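Local coordinates for CLIP-associating protein 2 (Mus musculus, PDB 3WOZ) that probably binds tubulin through HEAT-repeat TOG domains, two of which contribute differently to microtubule dynamics, at residues L123-L128 / K149-L154; R130-Q135 / R170-R175; D159-T164 / E201-E206; S194-L199 / T223-N228. All coordinates share one frame; numbering follows the deposited sequence.

Four contacts in the C-terminal half of this TOG domain illustrate how chemistry follows place in an all-helical solenoid. Interaction 1 is the buried one, a mostly apolar seam between successive helices 121-133 and 141-155. The others are partly buried, interaction 3 having the most exposed residues. Interaction 2 uses the far end of helix 121-133 against helix 167-179 and adds an arginine over backbone carbonyls. Interaction 3 is a loop contact, richest in polar bonds, fixed to the junction after helix 186-202. Interaction 4 takes that same helix to the last helix of the chain through four aliphatic residues. F163 of interaction 3 touches both F125 of interaction 1 and L199 of interaction 4, linking the three.

Interaction 1 of 4, residues L123-L128 / K149-L154; sequences LQFNIL and KYIETL
In the antiparallel hairpin of helices 121-133 and 141-155, a HEAT-type pair with local axes 10.8 Å apart and inclined at 153°, L128 touches three residues of the partner helix, Y150, I151 and L154. Its CB meets I151 CD1 at 3.4 Å, tighter than usual van der Waals contact, as the two side chains run past each other in opposite senses. The L128 branch CD1 reaches the edge of the Y150 ring, 3.5 Å from Y150 CD1, with the two side chains nearly perpendicular. L154 closes the other end: its CD2 lies 3.7 Å from L128 CD1 and comes near the plane of the F125 ring at its edge, 3.9 Å from F125 CB. With CG anti to the backbone N (chi1 -166°), Y150 is directed across to the partner helix, where its hydroxyl end lies beside the amide of Q124. An alanine in place of Y150 would probably open a gap beside L128 CD1 and leave the Q124 amide without its hydroxyl neighbour. L89, L112 and R116 also touch Y150; the contact is mostly apolar, with the Q124 amide and Y150 hydroxyl as its polar end, and probably relies chiefly on close fit.

Interaction 2 of 4, residues R130-Q135 / R170-R175; sequences RFTVDQ and RLAVSR
V133 lays its CG1 methyl over the base of L171 and the backbone of A172, the valine and leucine side chains crossing at about a right angle. The methyl is 3.7 Å from L171 CG and equally 3.7 Å from A172 CA, an approach that the small alanine permits. Because CG1 stands anti to the valine's own carbonyl carbon (chi1 -44°), it faces helix 167-179, while V133 CG2 keeps to the leucine branch, 3.9 Å from L171 CD2. One turn further along, R175 reaches back to the closing turn of helix 121-133. Its chain bends at chi3 (63°), bringing the flat guanidinium beneath a backbone carbonyl: T132 O lies over one face, 3.1 Å from R175 CZ and offset toward the rim. That stacked position gives a poor hydrogen-bond angle. V133 O lies instead at the guanidinium edge, in its plane, 3.2 Å from R175 NH2. The positive charge thus sits beside carbonyls at a helix C-terminus, where it would probably be favourable to the helix dipole. The T132 hydroxyl bonds to L128 O, one turn back in its own helix, and the T132 side chain also touches I147 of the intervening helix 141-155. Packing between helices of successive pairs, made here by V133, L171 and A172, is characteristic of an alpha-solenoid such as this HEAT-repeat TOG domain.

Interaction 3 of 4, residues D159-T164 / E201-E206; sequences DPRDFT and ELNTPE
P160 O is gripped from opposite faces of its carbonyl plane, by N203 ND2 at 2.8 Å and by F163 N at 3.3 Å. The asparagine bond is nearly straight at the hydrogen (160°), although ND2 stands well above the carbonyl plane. N203 is also the N-cap of helix 204-212: its OD1 accepts from E206 N at 3.2 Å, so one amide both starts a helix and holds the loop that precedes helix 167-179. A leucine in place of N203 is likely to leave E206 N without its cap and P160 O with one donor fewer. R161 bends at chi2 and chi3 back over this amide, one guanidinium face above N203 ND2, a pairing of two donors that makes no bond. What draws the arginine here is probably E206, whose OE2 forms a salt bridge with R161 NH1 at 3.5 Å, the two flat groups turned 66° apart. The other carboxylate oxygen, OE1, accepts from N165 N. The apolar part of the contact is made by L202 and F163: L202 CD2 lies 3.9 Å from F163 CB, beside M158, which touches both residues. At the edge of the F163 ring, in its plane, N203 CB approaches F163 CD1 to 3.9 Å.

Interaction 4 of 4, residues S194-L199 / T223-N228; sequences SVLISL and TKLLHN
Among L196, I197, L225 and L226, which carry this contact, the flat groups are backbone carbonyls, for no aromatic ring, amide or guanidinium meets across it. The carbonyl of L196 takes the L226 branch CD2 over one face, the methyl 3.9 Å from L196 O and standing well off the carbonyl plane. A second methyl, I197 CD1, likewise lies over a face of the L225 carbonyl, 4.2 Å from L225 O. Beyond these, the contact is methyl to methyl. The I197 and L226 side chains lie alongside one another, running in opposite senses, with I197 CD1 3.9 Å from L226 CD2; a bend at chi2 (-69°) in the isoleucine swings CD1 toward the partner helix. L196 and L225 meet by their CD1 methyls at 3.9 Å, and in both residues the bond from CA to CB is directed at the other segment. The pairing joins helix 186-202 to helix 216-226, the last of the chain, with helix 204-212 between them in sequence, so it belongs to the C-terminal end of the HEAT-repeat solenoid. The two segments bury only 181 Å² between them, and no hydrogen bond crosses from one to the other. F207 of that intervening helix touches both L196 and L226, and L211 touches L226 as well. L196 also packs on V173 and V176 of helix 167-179, while T180 touches both L196 and L225.

Interaction 1 of 4, residues L123-L128 / K149-L154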
loop_
_atom_site.group_PDB
_atom_site.type_symbol
_atom_site.label_atom_id
_atom_site.label_comp_id
_atom_site.label_asym_id
_atom_site.label_seq_id
_atom_site.Cartn_x
_atom_site.Cartn_y
_atom_site.Cartn_z
ATOM N N LEU A 123 -10.990 3.524 -3.770
ATOM C CA LEU A 123 -10.706 3.153 -2.376
ATOM C C LEU A 123 -9.202 3.094 -2.074
ATOM O O LEU A 123 -8.750 3.602 -1.038
ATOM C CB LEU A 123 -11.357 1.810 -2.021
ATOM C CG LEU A 123 -12.882 1.622 -2.042
ATOM C CD1 LEU A 123 -13.209 0.225 -1.550
ATOM C CD2 LEU A 123 -13.633 2.657 -1.200
ATOM N N GLN A 124 -8.438 2.471 -2.972
ATOM C CA GLN A 124 -6.977 2.444 -2.865
ATOM C C GLN A 124 -6.422 3.862 -2.870
ATOM O O GLN A 124 -5.582 4.209 -2.043
ATOM C CB GLN A 124 -6.352 1.694 -4.037
ATOM C CG GLN A 124 -6.638 0.215 -4.116
ATOM C CD GLN A 124 -5.794 -0.438 -5.189
ATOM O OE1 GLN A 124 -6.310 -1.007 -6.149
ATOM N NE2 GLN A 124 -4.483 -0.317 -5.051
ATOM N N PHE A 125 -6.889 4.668 -3.819
ATOM C CA PHE A 125 -6.397 6.033 -3.992
ATOM C C PHE A 125 -6.659 6.902 -2.763
ATOM O O PHE A 125 -5.803 7.699 -2.369
ATOM C CB PHE A 125 -7.005 6.679 -5.240
ATOM C CG PHE A 125 -6.400 8.011 -5.589
ATOM C CD1 PHE A 125 -7.074 9.194 -5.292
ATOM C CD2 PHE A 125 -5.149 8.083 -6.198
ATOM C CE1 PHE A 125 -6.517 10.433 -5.612
ATOM C CE2 PHE A 125 -4.581 9.317 -6.521
ATOM C CZ PHE A 125 -5.265 10.495 -6.225
ATOM N N ASN A 126 -7.835 6.734 -2.163
ATOM C CA ASN A 126 -8.229 7.521 -0.997
ATOM C C ASN A 126 -7.367 7.200 0.215
ATOM O O ASN A 126 -6.999 8.096 0.975
ATOM C CB ASN A 126 -9.716 7.330 -0.680
ATOM C CG ASN A 126 -10.629 7.902 -1.759
ATOM O OD1 ASN A 126 -11.798 7.527 -1.852
ATOM N ND2 ASN A 126 -10.099 8.805 -2.583
ATOM N N ILE A 127 -7.033 5.920 0.377
ATOM C CA ILE A 127 -6.094 5.485 1.407
ATOM C C ILE A 127 -4.724 6.111 1.172
ATOM O O ILE A 127 -4.061 6.537 2.119
ATOM C CB ILE A 127 -5.986 3.948 1.459
ATOM C CG1 ILE A 127 -7.245 3.362 2.103
ATOM C CG2 ILE A 127 -4.733 3.502 2.221
ATOM C CD1 ILE A 127 -7.539 1.960 1.682
ATOM N N LEU A 128 -4.320 6.180 -0.091
ATOM C CA LEU A 128 -3.019 6.727 -0.446
ATOM C C LEU A 128 -2.926 8.233 -0.195
ATOM O O LEU A 128 -1.865 8.739 0.169
ATOM C CB LEU A 128 -2.675 6.392 -1.898
ATOM C CG LEU A 128 -2.397 4.918 -2.237
ATOM C CD1 LEU A 128 -2.169 4.760 -3.723
ATOM C CD2 LEU A 128 -1.217 4.370 -1.471
ATOM N N LYS A 149 5.708 5.681 -5.986
ATOM C CA LYS A 149 5.720 4.684 -7.061
ATOM C C LYS A 149 4.372 3.971 -7.173
ATOM O O LYS A 149 3.886 3.718 -8.277
ATOM C CB LYS A 149 6.843 3.665 -6.863
ATOM C CG LYS A 149 8.212 4.158 -7.296
ATOM C CD LYS A 149 9.245 3.055 -7.128
ATOM C CE LYS A 149 10.564 3.388 -7.812
ATOM N NZ LYS A 149 11.620 2.431 -7.358
ATOM N N TYR A 150 3.769 3.668 -6.029
ATOM C CA TYR A 150 2.474 3.000 -6.003
ATOM C C TYR A 150 1.370 3.909 -6.558
ATOM O O TYR A 150 0.578 3.471 -7.400
ATOM C CB TYR A 150 2.145 2.517 -4.590
ATOM C CG TYR A 150 0.995 1.533 -4.516
ATOM C CD1 TYR A 150 -0.332 1.968 -4.591
ATOM C CD2 TYR A 150 1.230 0.171 -4.354
ATOM C CE1 TYR A 150 -1.392 1.067 -4.516
ATOM C CE2 TYR A 150 0.177 -0.734 -4.270
ATOM C CZ TYR A 150 -1.130 -0.278 -4.357
ATOM O OH TYR A 150 -2.174 -1.170 -4.270
ATOM N N ILE A 151 1.331 5.165 -6.103
ATOM C CA ILE A 151 0.408 6.167 -6.671
ATOM C C ILE A 151 0.528 6.165 -8.181
ATOM O O ILE A 151 -0.461 5.986 -8.883
ATOM C CB ILE A 151 0.705 7.630 -6.219
ATOM C CG1 ILE A 151 1.028 7.742 -4.723
ATOM C CG2 ILE A 151 -0.429 8.579 -6.655
ATOM C CD1 ILE A 151 -0.135 7.662 -3.797
ATOM N N GLU A 152 1.752 6.365 -8.669
ATOM C CA GLU A 152 2.011 6.450 -10.100
ATOM C C GLU A 152 1.445 5.248 -10.854
ATOM O O GLU A 152 0.788 5.418 -11.878
ATOM C CB GLU A 152 3.507 6.594 -10.392
ATOM C CG GLU A 152 3.771 7.350 -11.692
ATOM C CD GLU A 152 4.878 6.754 -12.536
ATOM O OE1 GLU A 152 5.867 6.233 -11.972
ATOM O OE2 GLU A 152 4.761 6.827 -13.781
ATOM N N THR A 153 1.693 4.042 -10.342
ATOM C CA THR A 153 1.207 2.818 -10.993
ATOM C C THR A 153 -0.322 2.719 -10.928
ATOM O O THR A 153 -0.962 2.288 -11.887
ATOM C CB THR A 153 1.866 1.560 -10.393
ATOM O OG1 THR A 153 3.283 1.757 -10.315
ATOM C CG2 THR A 153 1.581 0.331 -11.245
ATOM N N LEU A 154 -0.901 3.137 -9.803
ATOM C CA LEU A 154 -2.356 3.137 -9.638
ATOM C C LEU A 154 -3.013 4.123 -10.600
ATOM O O LEU A 154 -4.099 3.862 -11.120
ATOM C CB LEU A 154 -2.750 3.464 -8.189
ATOM C CG LEU A 154 -4.234 3.310 -7.824
ATOM C CD1 LEU A 154 -4.657 1.843 -7.820
ATOM C CD2 LEU A 154 -4.538 3.954 -6.480
#

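Interaction 2 of 4, residues R130-Q135 / R170-R175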
loop_
_atom_site.group_PDB
_atom_site.type_symbol
_atom_site.label_atom_id
_atom_site.label_comp_id
_atom_site.label_asym_id
_atom_site.label_seq_id
_atom_site.Cartn_x
_atom_site.Cartn_y
_atom_site.Cartn_z
ATOM N N ARG A 130 -4.690 9.971 2.198
ATOM C CA ARG A 130 -4.593 10.082 3.657
ATOM C C ARG A 130 -3.221 9.659 4.194
ATOM O O ARG A 130 -2.682 10.303 5.095
ATOM C CB ARG A 130 -5.704 9.280 4.347
ATOM C CG ARG A 130 -7.083 9.945 4.297
ATOM C CD ARG A 130 -8.156 9.114 5.009
ATOM N NE ARG A 130 -8.445 7.860 4.310
ATOM C CZ ARG A 130 -9.307 7.736 3.301
ATOM N NH1 ARG A 130 -9.984 8.788 2.854
ATOM N NH2 ARG A 130 -9.489 6.550 2.732
ATOM N N PHE A 131 -2.656 8.588 3.635
ATOM C CA PHE A 131 -1.351 8.088 4.073
ATOM C C PHE A 131 -0.222 9.078 3.778
ATOM O O PHE A 131 0.693 9.238 4.584
ATOM C CB PHE A 131 -1.052 6.722 3.445
ATOM C CG PHE A 131 0.092 5.981 4.092
ATOM C CD1 PHE A 131 0.158 5.834 5.476
ATOM C CD2 PHE A 131 1.086 5.398 3.311
ATOM C CE1 PHE A 131 1.206 5.138 6.072
ATOM C CE2 PHE A 131 2.137 4.696 3.899
ATOM C CZ PHE A 131 2.198 4.569 5.283
ATOM N N THR A 132 -0.303 9.740 2.626
ATOM C CA THR A 132 0.671 10.753 2.225
ATOM C C THR A 132 0.740 11.905 3.237
ATOM O O THR A 132 1.826 12.385 3.565
ATOM C CB THR A 132 0.359 11.290 0.810
ATOM O OG1 THR A 132 0.423 10.212 -0.132
ATOM C CG2 THR A 132 1.350 12.378 0.391
ATOM N N VAL A 133 -0.420 12.325 3.739
ATOM C CA VAL A 133 -0.493 13.424 4.703
ATOM C C VAL A 133 -0.396 12.955 6.160
ATOM O O VAL A 133 -0.159 13.771 7.055
ATOM C CB VAL A 133 -1.775 14.295 4.513
ATOM C CG1 VAL A 133 -2.007 14.591 3.043
ATOM C CG2 VAL A 133 -3.003 13.624 5.124
ATOM N N ASP A 134 -0.568 11.649 6.384
ATOM C CA ASP A 134 -0.684 11.083 7.733
ATOM C C ASP A 134 0.282 11.734 8.721
ATOM O O ASP A 134 1.505 11.684 8.544
ATOM C CB ASP A 134 -0.509 9.559 7.712
ATOM C CG ASP A 134 -1.234 8.866 8.859
ATOM O OD1 ASP A 134 -1.021 9.250 10.034
ATOM O OD2 ASP A 134 -2.009 7.921 8.585
ATOM N N GLN A 135 -0.297 12.352 9.749
ATOM C CA GLN A 135 0.431 13.199 10.695
ATOM C C GLN A 135 0.949 12.427 11.912
ATOM O O GLN A 135 1.794 12.930 12.659
ATOM C CB GLN A 135 -0.473 14.353 11.149
ATOM C CG GLN A 135 0.267 15.601 11.636
ATOM C CD GLN A 135 0.660 16.532 10.504
ATOM O OE1 GLN A 135 -0.177 16.932 9.691
ATOM N NE2 GLN A 135 1.939 16.894 10.453
ATOM N N ARG A 170 -6.075 17.694 -2.232
ATOM C CA ARG A 170 -5.381 18.972 -2.341
ATOM C C ARG A 170 -4.221 19.035 -1.344
ATOM O O ARG A 170 -3.136 19.519 -1.671
ATOM C CB ARG A 170 -6.368 20.110 -2.084
ATOM C CG ARG A 170 -5.967 21.463 -2.639
ATOM C CD ARG A 170 -7.189 22.356 -2.892
ATOM N NE ARG A 170 -8.162 22.328 -1.797
ATOM C CZ ARG A 170 -9.410 21.873 -1.900
ATOM N NH1 ARG A 170 -9.868 21.407 -3.057
ATOM N NH2 ARG A 170 -10.208 21.892 -0.841
ATOM N N LEU A 171 -4.465 18.536 -0.133
ATOM C CA LEU A 171 -3.461 18.470 0.930
ATOM C C LEU A 171 -2.328 17.495 0.581
ATOM O O LEU A 171 -1.179 17.709 0.969
ATOM C CB LEU A 171 -4.130 18.064 2.253
ATOM C CG LEU A 171 -3.358 18.001 3.579
ATOM C CD1 LEU A 171 -2.959 19.382 4.084
ATOM C CD2 LEU A 171 -4.189 17.276 4.631
ATOM N N ALA A 172 -2.663 16.436 -0.154
ATOM C CA ALA A 172 -1.687 15.417 -0.549
ATOM C C ALA A 172 -0.812 15.879 -1.706
ATOM O O ALA A 172 0.410 15.715 -1.666
ATOM C CB ALA A 172 -2.385 14.119 -0.895
ATOM N N VAL A 173 -1.441 16.457 -2.729
ATOM C CA VAL A 173 -0.719 16.964 -3.898
ATOM C C VAL A 173 0.274 18.072 -3.513
ATOM O O VAL A 173 1.359 18.154 -4.092
ATOM C CB VAL A 173 -1.684 17.421 -5.026
ATOM C CG1 VAL A 173 -0.938 18.150 -6.135
ATOM C CG2 VAL A 173 -2.424 16.225 -5.607
ATOM N N SER A 174 -0.099 18.895 -2.531
ATOM C CA SER A 174 0.781 19.932 -1.977
ATOM C C SER A 174 2.098 19.350 -1.473
ATOM O O SER A 174 3.171 19.852 -1.802
ATOM C CB SER A 174 0.092 20.676 -0.829
ATOM O OG SER A 174 -1.095 21.304 -1.262
ATOM N N ARG A 175 1.998 18.296 -0.668
ATOM C CA ARG A 175 3.169 17.602 -0.131
ATOM C C ARG A 175 4.058 17.049 -1.238
ATOM O O ARG A 175 5.284 17.152 -1.159
ATOM C CB ARG A 175 2.747 16.481 0.818
ATOM C CG ARG A 175 2.135 16.980 2.116
ATOM C CD ARG A 175 2.027 15.870 3.154
ATOM N NE ARG A 175 3.333 15.345 3.554
ATOM C CZ ARG A 175 3.573 14.714 4.701
ATOM N NH1 ARG A 175 4.794 14.269 4.974
ATOM N NH2 ARG A 175 2.597 14.530 5.583
#

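Interaction 3 of 4, residues D159-T164 / E201-E206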
loop_
_atom_site.group_PDB
_atom_site.type_symbol
_atom_site.label_atom_id
_atom_site.label_comp_id
_atom_site.label_asym_id
_atom_site.label_seq_id
_atom_site.Cartn_x
_atom_site.Cartn_y
_atom_site.Cartn_z
ATOM N N ASP A 159 -9.706 5.228 -13.323
ATOM C CA ASP A 159 -10.639 6.054 -14.085
ATOM C C ASP A 159 -10.388 7.514 -13.724
ATOM O O ASP A 159 -10.001 7.800 -12.593
ATOM C CB ASP A 159 -12.085 5.693 -13.742
ATOM C CG ASP A 159 -12.600 4.500 -14.522
ATOM O OD1 ASP A 159 -12.017 4.163 -15.580
ATOM O OD2 ASP A 159 -13.605 3.907 -14.077
ATOM N N PRO A 160 -10.601 8.443 -14.678
ATOM C CA PRO A 160 -10.454 9.877 -14.396
ATOM C C PRO A 160 -11.257 10.374 -13.182
ATOM O O PRO A 160 -10.768 11.220 -12.434
ATOM C CB PRO A 160 -10.959 10.534 -15.682
ATOM C CG PRO A 160 -10.630 9.545 -16.745
ATOM C CD PRO A 160 -10.835 8.192 -16.115
ATOM N N ARG A 161 -12.461 9.843 -12.974
ATOM C CA ARG A 161 -13.311 10.300 -11.867
ATOM C C ARG A 161 -12.996 9.621 -10.525
ATOM O O ARG A 161 -13.727 9.790 -9.543
ATOM C CB ARG A 161 -14.805 10.195 -12.232
ATOM C CG ARG A 161 -15.782 11.036 -11.370
ATOM C CD ARG A 161 -15.217 12.399 -10.928
ATOM N NE ARG A 161 -14.935 13.301 -12.045
ATOM C CZ ARG A 161 -13.979 14.230 -12.046
ATOM N NH1 ARG A 161 -13.187 14.385 -10.990
ATOM N NH2 ARG A 161 -13.803 15.001 -13.111
ATOM N N ASP A 162 -11.895 8.873 -10.482
ATOM C CA ASP A 162 -11.374 8.362 -9.217
ATOM C C ASP A 162 -10.518 9.440 -8.548
ATOM O O ASP A 162 -10.205 9.351 -7.361
ATOM C CB ASP A 162 -10.550 7.089 -9.433
ATOM C CG ASP A 162 -11.391 5.903 -9.875
ATOM O OD1 ASP A 162 -10.839 5.020 -10.565
ATOM O OD2 ASP A 162 -12.592 5.840 -9.536
ATOM N N PHE A 163 -10.147 10.454 -9.328
ATOM C CA PHE A 163 -9.336 11.564 -8.848
ATOM C C PHE A 163 -10.144 12.865 -8.839
ATOM O O PHE A 163 -10.513 13.385 -9.895
ATOM C CB PHE A 163 -8.075 11.705 -9.703
ATOM C CG PHE A 163 -7.277 12.950 -9.420
ATOM C CD1 PHE A 163 -7.231 13.984 -10.349
ATOM C CD2 PHE A 163 -6.573 13.089 -8.230
ATOM C CE1 PHE A 163 -6.490 15.140 -10.096
ATOM C CE2 PHE A 163 -5.832 14.244 -7.968
ATOM C CZ PHE A 163 -5.795 15.270 -8.901
ATOM N N THR A 164 -10.411 13.380 -7.640
ATOM C CA THR A 164 -11.219 14.590 -7.472
ATOM C C THR A 164 -10.499 15.673 -6.666
ATOM O O THR A 164 -9.674 15.376 -5.794
ATOM C CB THR A 164 -12.584 14.294 -6.801
ATOM O OG1 THR A 164 -12.379 13.580 -5.577
ATOM C CG2 THR A 164 -13.479 13.470 -7.715
ATOM N N GLU A 201 -2.161 13.947 -16.389
ATOM C CA GLU A 201 -2.576 13.250 -17.606
ATOM C C GLU A 201 -3.822 12.383 -17.410
ATOM O O GLU A 201 -4.542 12.105 -18.371
ATOM C CB GLU A 201 -1.421 12.420 -18.182
ATOM C CG GLU A 201 -0.349 13.256 -18.885
ATOM C CD GLU A 201 0.758 12.421 -19.515
ATOM O OE1 GLU A 201 1.939 12.787 -19.344
ATOM O OE2 GLU A 201 0.455 11.405 -20.182
ATOM N N LEU A 202 -4.077 11.967 -16.170
ATOM C CA LEU A 202 -5.265 11.180 -15.849
ATOM C C LEU A 202 -6.536 12.023 -15.926
ATOM O O LEU A 202 -7.505 11.640 -16.584
ATOM C CB LEU A 202 -5.142 10.537 -14.461
ATOM C CG LEU A 202 -6.387 9.836 -13.910
ATOM C CD1 LEU A 202 -6.664 8.531 -14.646
ATOM C CD2 LEU A 202 -6.248 9.591 -12.423
ATOM N N ASN A 203 -6.522 13.165 -15.245
ATOM C CA ASN A 203 -7.665 14.070 -15.221
ATOM C C ASN A 203 -7.193 15.522 -15.242
ATOM O O ASN A 203 -7.078 16.167 -14.198
ATOM C CB ASN A 203 -8.541 13.794 -13.995
ATOM C CG ASN A 203 -9.923 14.415 -14.106
ATOM O OD1 ASN A 203 -10.110 15.447 -14.750
ATOM N ND2 ASN A 203 -10.898 13.790 -13.461
ATOM N N THR A 204 -6.911 16.016 -16.446
ATOM C CA THR A 204 -6.392 17.371 -16.643
ATOM C C THR A 204 -7.269 18.460 -15.994
ATOM O O THR A 204 -6.782 19.185 -15.124
ATOM C CB THR A 204 -6.118 17.668 -18.143
ATOM O OG1 THR A 204 -5.266 16.650 -18.688
ATOM C CG2 THR A 204 -5.451 19.027 -18.321
ATOM N N PRO A 205 -8.560 18.566 -16.392
ATOM C CA PRO A 205 -9.399 19.636 -15.840
ATOM C C PRO A 205 -9.469 19.643 -14.312
ATOM O O PRO A 205 -9.313 20.701 -13.700
ATOM C CB PRO A 205 -10.777 19.349 -16.446
ATOM C CG PRO A 205 -10.479 18.657 -17.719
ATOM C CD PRO A 205 -9.299 17.779 -17.400
ATOM N N GLU A 206 -9.673 18.475 -13.706
ATOM C CA GLU A 206 -9.757 18.368 -12.249
ATOM C C GLU A 206 -8.423 18.677 -11.566
ATOM O O GLU A 206 -8.401 19.150 -10.428
ATOM C CB GLU A 206 -10.273 16.986 -11.835
ATOM C CG GLU A 206 -10.751 16.881 -10.388
ATOM C CD GLU A 206 -12.153 17.447 -10.153
ATOM O OE1 GLU A 206 -12.588 17.463 -8.984
ATOM O OE2 GLU A 206 -12.823 17.866 -11.123
#

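Interaction 4 of 4, residues S194-L199 / T223-N228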
loop_
_atom_site.group_PDB
_atom_site.type_symbol
_atom_site.label_atom_id
_atom_site.label_comp_id
_atom_site.label_asym_id
_atom_site.label_seq_id
_atom_site.Cartn_x
_atom_site.Cartn_y
_atom_site.Cartn_z
ATOM N N SER A 194 6.779 12.104 -11.589
ATOM C CA SER A 194 5.975 11.090 -12.257
ATOM C C SER A 194 4.558 11.042 -11.688
ATOM O O SER A 194 3.599 10.898 -12.445
ATOM C CB SER A 194 6.653 9.716 -12.176
ATOM O OG SER A 194 6.866 9.324 -10.832
ATOM N N VAL A 195 4.426 11.181 -10.368
ATOM C CA VAL A 195 3.105 11.221 -9.727
ATOM C C VAL A 195 2.292 12.425 -10.209
ATOM O O VAL A 195 1.148 12.271 -10.635
ATOM C CB VAL A 195 3.197 11.183 -8.180
ATOM C CG1 VAL A 195 1.882 11.612 -7.529
ATOM C CG2 VAL A 195 3.564 9.788 -7.717
ATOM N N LEU A 196 2.899 13.610 -10.169
ATOM C CA LEU A 196 2.240 14.835 -10.631
ATOM C C LEU A 196 1.895 14.763 -12.115
ATOM O O LEU A 196 0.804 15.162 -12.517
ATOM C CB LEU A 196 3.098 16.071 -10.332
ATOM C CG LEU A 196 3.335 16.417 -8.859
ATOM C CD1 LEU A 196 4.275 17.603 -8.734
ATOM C CD2 LEU A 196 2.031 16.693 -8.123
ATOM N N ILE A 197 2.822 14.237 -12.910
ATOM C CA ILE A 197 2.611 14.027 -14.342
ATOM C C ILE A 197 1.422 13.096 -14.588
ATOM O O ILE A 197 0.509 13.438 -15.344
ATOM C CB ILE A 197 3.891 13.465 -15.038
ATOM C CG1 ILE A 197 4.991 14.537 -15.134
ATOM C CG2 ILE A 197 3.572 12.870 -16.417
ATOM C CD1 ILE A 197 4.702 15.691 -16.096
ATOM N N SER A 198 1.437 11.933 -13.939
ATOM C CA SER A 198 0.394 10.925 -14.131
ATOM C C SER A 198 -0.994 11.419 -13.721
ATOM O O SER A 198 -1.967 11.172 -14.429
ATOM C CB SER A 198 0.743 9.615 -13.414
ATOM O OG SER A 198 1.080 9.841 -12.057
ATOM N N LEU A 199 -1.080 12.118 -12.590
ATOM C CA LEU A 199 -2.358 12.675 -12.133
ATOM C C LEU A 199 -2.875 13.767 -13.071
ATOM O O LEU A 199 -4.081 13.871 -13.303
ATOM C CB LEU A 199 -2.261 13.198 -10.696
ATOM C CG LEU A 199 -1.965 12.200 -9.568
ATOM C CD1 LEU A 199 -1.935 12.914 -8.226
ATOM C CD2 LEU A 199 -2.961 11.042 -9.535
ATOM N N THR A 223 3.897 24.053 -12.320
ATOM C CA THR A 223 3.812 24.617 -13.673
ATOM C C THR A 223 5.117 24.425 -14.455
ATOM O O THR A 223 5.088 24.111 -15.647
ATOM C CB THR A 223 3.389 26.115 -13.646
ATOM O OG1 THR A 223 2.071 26.231 -13.093
ATOM C CG2 THR A 223 3.392 26.728 -15.049
ATOM N N LYS A 224 6.253 24.596 -13.778
ATOM C CA LYS A 224 7.565 24.373 -14.392
ATOM C C LYS A 224 7.755 22.926 -14.851
ATOM O O LYS A 224 8.440 22.669 -15.843
ATOM C CB LYS A 224 8.694 24.775 -13.439
ATOM C CG LYS A 224 8.968 26.275 -13.388
ATOM C CD LYS A 224 10.281 26.593 -12.676
ATOM C CE LYS A 224 11.490 26.371 -13.581
ATOM N NZ LYS A 224 12.772 26.652 -12.875
ATOM N N LEU A 225 7.139 21.993 -14.125
ATOM C CA LEU A 225 7.241 20.564 -14.424
ATOM C C LEU A 225 6.267 20.123 -15.518
ATOM O O LEU A 225 6.635 19.361 -16.415
ATOM C CB LEU A 225 6.999 19.734 -13.157
ATOM C CG LEU A 225 7.767 20.095 -11.881
ATOM C CD1 LEU A 225 7.031 19.570 -10.658
ATOM C CD2 LEU A 225 9.206 19.586 -11.917
ATOM N N LEU A 226 5.031 20.611 -15.438
ATOM C CA LEU A 226 3.955 20.178 -16.334
ATOM C C LEU A 226 4.024 20.786 -17.738
ATOM O O LEU A 226 3.195 20.471 -18.594
ATOM C CB LEU A 226 2.585 20.438 -15.696
ATOM C CG LEU A 226 2.260 19.684 -14.401
ATOM C CD1 LEU A 226 0.995 20.239 -13.767
ATOM C CD2 LEU A 226 2.139 18.181 -14.631
ATOM N N HIS A 227 5.003 21.663 -17.958
ATOM C CA HIS A 227 5.318 22.179 -19.287
ATOM C C HIS A 227 6.519 21.388 -19.826
ATOM O O HIS A 227 7.587 21.407 -19.212
ATOM C CB HIS A 227 5.660 23.673 -19.216
ATOM C CG HIS A 227 4.474 24.564 -18.991
ATOM N ND1 HIS A 227 4.185 25.635 -19.812
ATOM C CD2 HIS A 227 3.509 24.550 -18.041
ATOM C CE1 HIS A 227 3.094 26.240 -19.376
ATOM N NE2 HIS A 227 2.664 25.601 -18.302
ATOM N N ASN A 228 6.365 20.688 -20.955
ATOM C CA ASN A 228 5.138 20.647 -21.759
ATOM C C ASN A 228 4.081 19.685 -21.219
ATOM O O ASN A 228 4.331 18.489 -21.060
ATOM C CB ASN A 228 5.467 20.269 -23.210
ATOM C CG ASN A 228 6.345 21.294 -23.901
ATOM O OD1 ASN A 228 6.019 22.481 -23.948
ATOM N ND2 ASN A 228 7.462 20.836 -24.457
#